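Local coordinates for K Homology domain-containing protein (Pyrococcus horikoshii, PDB 2E3U), which probably binds RNA as a Dim2p-type processing factor for pre-ribosomal RNA, using KH domains, at residues A[118-123]-A[180-185]; A[153-156]-A[161-164]. One frame throughout, in Å; residues are numbered along the deposited sequence.

Contact 1. Residues A[118-123]-A[180-185]; sequences YLEIIN and IAKTAI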
# COMPACT_ATOMS: atom_id res chain seq x y z
N TYR A 118 3.13 -3.81 8.03
CA TYR A 118 3.95 -2.74 7.46
C TYR A 118 3.56 -2.52 6.01
O TYR A 118 2.91 -3.37 5.39
CB TYR A 118 5.44 -3.10 7.52
CG TYR A 118 6.00 -3.29 8.93
CD1 TYR A 118 6.73 -2.28 9.56
CD2 TYR A 118 5.78 -4.47 9.62
CE1 TYR A 118 7.22 -2.46 10.86
CE2 TYR A 118 6.27 -4.66 10.91
CZ TYR A 118 6.98 -3.65 11.52
OH TYR A 118 7.47 -3.87 12.80
N LEU A 119 4.00 -1.38 5.48
CA LEU A 119 3.76 -0.98 4.13
C LEU A 119 5.11 -0.96 3.47
O LEU A 119 6.06 -0.48 4.07
CB LEU A 119 3.15 0.43 4.08
CG LEU A 119 3.01 1.05 2.71
CD1 LEU A 119 2.10 0.23 1.74
CD2 LEU A 119 2.53 2.53 2.84
N GLU A 120 5.20 -1.48 2.25
CA GLU A 120 6.41 -1.37 1.45
C GLU A 120 6.04 -0.93 0.05
O GLU A 120 5.25 -1.58 -0.61
CB GLU A 120 7.24 -2.68 1.44
CG GLU A 120 8.30 -2.73 0.29
CD GLU A 120 9.61 -3.44 0.62
OE1 GLU A 120 10.62 -3.17 -0.08
OE2 GLU A 120 9.68 -4.27 1.55
N ILE A 121 6.60 0.19 -0.40
CA ILE A 121 6.41 0.67 -1.78
C ILE A 121 7.65 0.44 -2.64
O ILE A 121 8.75 0.86 -2.32
CB ILE A 121 6.09 2.18 -1.87
CG1 ILE A 121 5.17 2.67 -0.75
CG2 ILE A 121 5.57 2.56 -3.26
CD1 ILE A 121 3.81 2.16 -0.82
N ILE A 122 7.43 -0.21 -3.78
CA ILE A 122 8.49 -0.55 -4.72
C ILE A 122 8.29 0.24 -6.01
O ILE A 122 7.21 0.20 -6.59
CB ILE A 122 8.45 -2.09 -5.04
CG1 ILE A 122 8.78 -2.92 -3.80
CG2 ILE A 122 9.40 -2.44 -6.15
CD1 ILE A 122 10.08 -2.47 -3.09
N ASN A 123 9.33 0.94 -6.45
CA ASN A 123 9.29 1.55 -7.78
C ASN A 123 9.56 0.46 -8.81
O ASN A 123 10.58 -0.21 -8.75
CB ASN A 123 10.31 2.70 -7.93
CG ASN A 123 10.04 3.87 -6.96
OD1 ASN A 123 8.99 4.52 -7.02
ND2 ASN A 123 11.02 4.15 -6.09
N ILE A 180 8.01 -12.49 0.93
CA ILE A 180 7.51 -13.49 -0.01
C ILE A 180 6.83 -12.89 -1.27
O ILE A 180 7.11 -13.33 -2.39
CB ILE A 180 6.52 -14.47 0.69
CG1 ILE A 180 7.23 -15.29 1.77
CG2 ILE A 180 5.82 -15.43 -0.35
CD1 ILE A 180 6.29 -16.01 2.69
N ALA A 181 5.91 -11.92 -1.07
CA ALA A 181 5.21 -11.25 -2.20
C ALA A 181 6.22 -10.47 -2.99
O ALA A 181 6.26 -10.56 -4.20
CB ALA A 181 4.06 -10.32 -1.72
N LYS A 182 7.06 -9.70 -2.30
CA LYS A 182 8.15 -8.97 -2.96
C LYS A 182 8.99 -9.85 -3.90
O LYS A 182 9.21 -9.50 -5.06
CB LYS A 182 9.08 -8.29 -1.92
CG LYS A 182 9.88 -7.13 -2.49
CD LYS A 182 11.01 -6.64 -1.57
CE LYS A 182 12.00 -5.79 -2.37
NZ LYS A 182 12.75 -4.81 -1.54
N THR A 183 9.49 -10.96 -3.35
CA THR A 183 10.27 -11.95 -4.13
C THR A 183 9.54 -12.52 -5.37
O THR A 183 10.12 -12.55 -6.45
CB THR A 183 10.77 -13.09 -3.25
OG1 THR A 183 11.48 -12.54 -2.13
CG2 THR A 183 11.72 -13.99 -4.00
N ALA A 184 8.27 -12.93 -5.22
CA ALA A 184 7.45 -13.40 -6.34
C ALA A 184 7.30 -12.33 -7.42
O ALA A 184 7.45 -12.60 -8.60
CB ALA A 184 6.08 -13.81 -5.84
N ILE A 185 7.01 -11.10 -6.98
CA ILE A 185 6.82 -9.94 -7.87
C ILE A 185 8.11 -9.63 -8.67
O ILE A 185 8.05 -9.40 -9.86
CB ILE A 185 6.36 -8.70 -7.03
CG1 ILE A 185 4.90 -8.85 -6.61
CG2 ILE A 185 6.65 -7.35 -7.73
CD1 ILE A 185 4.49 -7.83 -5.49
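The carboxylate of Glu-120 is the flat group here, and Lys-182 crosses it from one face. Atoms CD, CE and NZ of Lys-182 all lie on that same face. Lys-182 CD lies over it, 4.1 Å from Glu-120 CD. The ammonium comes to one oxygen, on the syn side but tilted 32° out of the carboxylate plane. Lys-182 NZ and Glu-120 OE1 are 3.1 Å apart and form a hydrogen-bonded salt bridge. The two side chains cross at about a right angle, and the lysine methylenes rest on the acid as well as carrying the charge to it.

Lys-182 reaches this far because its chain runs outward with CG trans to the backbone N (chi1 -158°) and stays extended to NZ. Beside the acid, Ile-122 offers its CD1 methyl. This methyl is 3.9 Å from Lys-182 CE and lies across the end of the lysine. Glu-120 and Ile-122 alternate with residues on the other side of the strand, so both face the helix.

The bridge is near the surface. It joins the edge strand 118-123 to helix 175-189 of a type I KH fold. Strand 168-173 pairs with 118-123 on its inner side, while helices 149-158 and 194-203 pack against the buried sides of helix 175-189.

Contact 2. Residues A[153-156]-A[161-164]; sequences IIEE and SVSV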
# COMPACT_ATOMS: atom_id res chain seq x y z
N ILE A 153 -3.22 -14.80 -6.86
CA ILE A 153 -2.37 -15.90 -6.44
C ILE A 153 -1.24 -15.43 -5.46
O ILE A 153 -1.08 -16.02 -4.36
CB ILE A 153 -1.78 -16.66 -7.64
CG1 ILE A 153 -2.94 -17.32 -8.44
CG2 ILE A 153 -0.67 -17.65 -7.14
CD1 ILE A 153 -2.59 -17.86 -9.80
N ILE A 154 -0.53 -14.36 -5.84
CA ILE A 154 0.48 -13.74 -4.95
C ILE A 154 -0.08 -13.40 -3.58
O ILE A 154 0.52 -13.74 -2.60
CB ILE A 154 1.18 -12.47 -5.55
CG1 ILE A 154 1.79 -12.79 -6.91
CG2 ILE A 154 2.28 -11.94 -4.61
CD1 ILE A 154 2.27 -11.59 -7.65
N GLU A 155 -1.24 -12.76 -3.51
CA GLU A 155 -1.81 -12.39 -2.22
C GLU A 155 -2.22 -13.60 -1.36
O GLU A 155 -1.96 -13.63 -0.14
CB GLU A 155 -3.03 -11.47 -2.41
CG GLU A 155 -2.73 -10.13 -3.08
CD GLU A 155 -3.90 -9.22 -3.03
OE1 GLU A 155 -5.02 -9.69 -3.31
OE2 GLU A 155 -3.74 -8.02 -2.69
N GLU A 156 -2.90 -14.57 -1.99
CA GLU A 156 -3.41 -15.74 -1.27
C GLU A 156 -2.24 -16.49 -0.65
O GLU A 156 -2.27 -16.81 0.54
CB GLU A 156 -4.19 -16.68 -2.21
CG GLU A 156 -4.75 -17.93 -1.50
CD GLU A 156 -5.75 -17.56 -0.41
OE1 GLU A 156 -5.69 -18.12 0.71
OE2 GLU A 156 -6.60 -16.67 -0.68
N SER A 161 -1.18 -8.07 1.10
CA SER A 161 -2.04 -7.35 0.18
C SER A 161 -1.12 -6.63 -0.80
O SER A 161 -0.07 -6.14 -0.41
CB SER A 161 -2.89 -6.33 0.94
OG SER A 161 -3.79 -6.92 1.87
N VAL A 162 -1.54 -6.54 -2.06
CA VAL A 162 -0.69 -6.01 -3.15
C VAL A 162 -1.44 -5.04 -4.03
O VAL A 162 -2.50 -5.35 -4.50
CB VAL A 162 -0.17 -7.14 -4.07
CG1 VAL A 162 0.58 -6.54 -5.29
CG2 VAL A 162 0.74 -8.13 -3.26
N SER A 163 -0.86 -3.87 -4.27
CA SER A 163 -1.47 -2.87 -5.14
C SER A 163 -0.46 -2.44 -6.23
O SER A 163 0.63 -1.94 -5.94
CB SER A 163 -1.89 -1.64 -4.30
OG SER A 163 -2.31 -0.61 -5.15
N VAL A 164 -0.83 -2.69 -7.48
CA VAL A 164 -0.04 -2.29 -8.63
C VAL A 164 -0.71 -1.02 -9.19
O VAL A 164 -1.87 -1.02 -9.57
CB VAL A 164 0.08 -3.44 -9.65
CG1 VAL A 164 1.07 -3.11 -10.77
CG2 VAL A 164 0.53 -4.72 -8.95
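Glu-155 and Val-162 make the closest part of this contact. Glu-155 OE2 accepts the backbone N-H of Val-162, with Val-162 N to Glu-155 OE2 2.7 Å and an N-H...O angle of 156°. The oxygen uses its anti lone pair, the one turned away from OE1. The same atom is 3.4 Å from Ser-161 CA, so it lies against the strand backbone. Glu-155 CG is anti to the carbonyl carbon (chi1 -63°), and beyond it the extended chain spans the gap from helix to strand. On the way, Glu-155 CG passes 4.0 Å from the Val-162 CG2 methyl.

Glu-155 OE2 and Val-162 O are both acceptors and stand 3.5 Å apart. Arg-108 serves both, with NH2 in a salt bridge to Glu-155 OE2 and NH1 bonded to Val-162 O. This probably offsets the repulsion and would favour a charged carboxylate.

Between the two segments the apolar contact is slight, with Ile-154 CG2 4.3 Å from Val-162 CG2, but both side chains are buried and helix 175-189 packs on them. The partly exposed side is that of Glu-155 and Ser-161. Glu-155 OE1 makes a long, weak ion pair with Arg-151. Ser-161 turns its CB away from the helix, and its OG bonds to Arg-111.

Strand 161-165 is an outer strand of the sheet. Ser-161 and Ser-163 pair with strand 168-173, and the N-H of Val-162, between them, turns to helix 149-158 instead. Helix 149-158 and strand 161-165 follow one another as the second helix and second strand of the KH fold. Helix 175-189 covers the apolar side, while helix 106-109, through Arg-108, and Phe-104 lie along the polar side.

In the fold
The centres of contacts 1 and 2 lie about 9 Å apart, and both reach the same antiparallel sheet. Contact 1 ties helix 175-189 to one outer strand by charge near the surface. Contact 2 ties helix 149-158 to the other outer strand. A shared apolar layer joins them: Ala-181 CB lies 3.8 Å from Ile-154 CG2, and Ile-185 CD1 lies 4.1 Å from Val-162 CG1. Along the chain, contact 2 falls between the two segments of contact 1. In type I KH domains RNA binds along a groove formed by the counterparts of helices 136-144 and 149-158 and strand 161-165. Contact 2 joins two of these, and Arg-108 packs there; whether RNA binds here is not established.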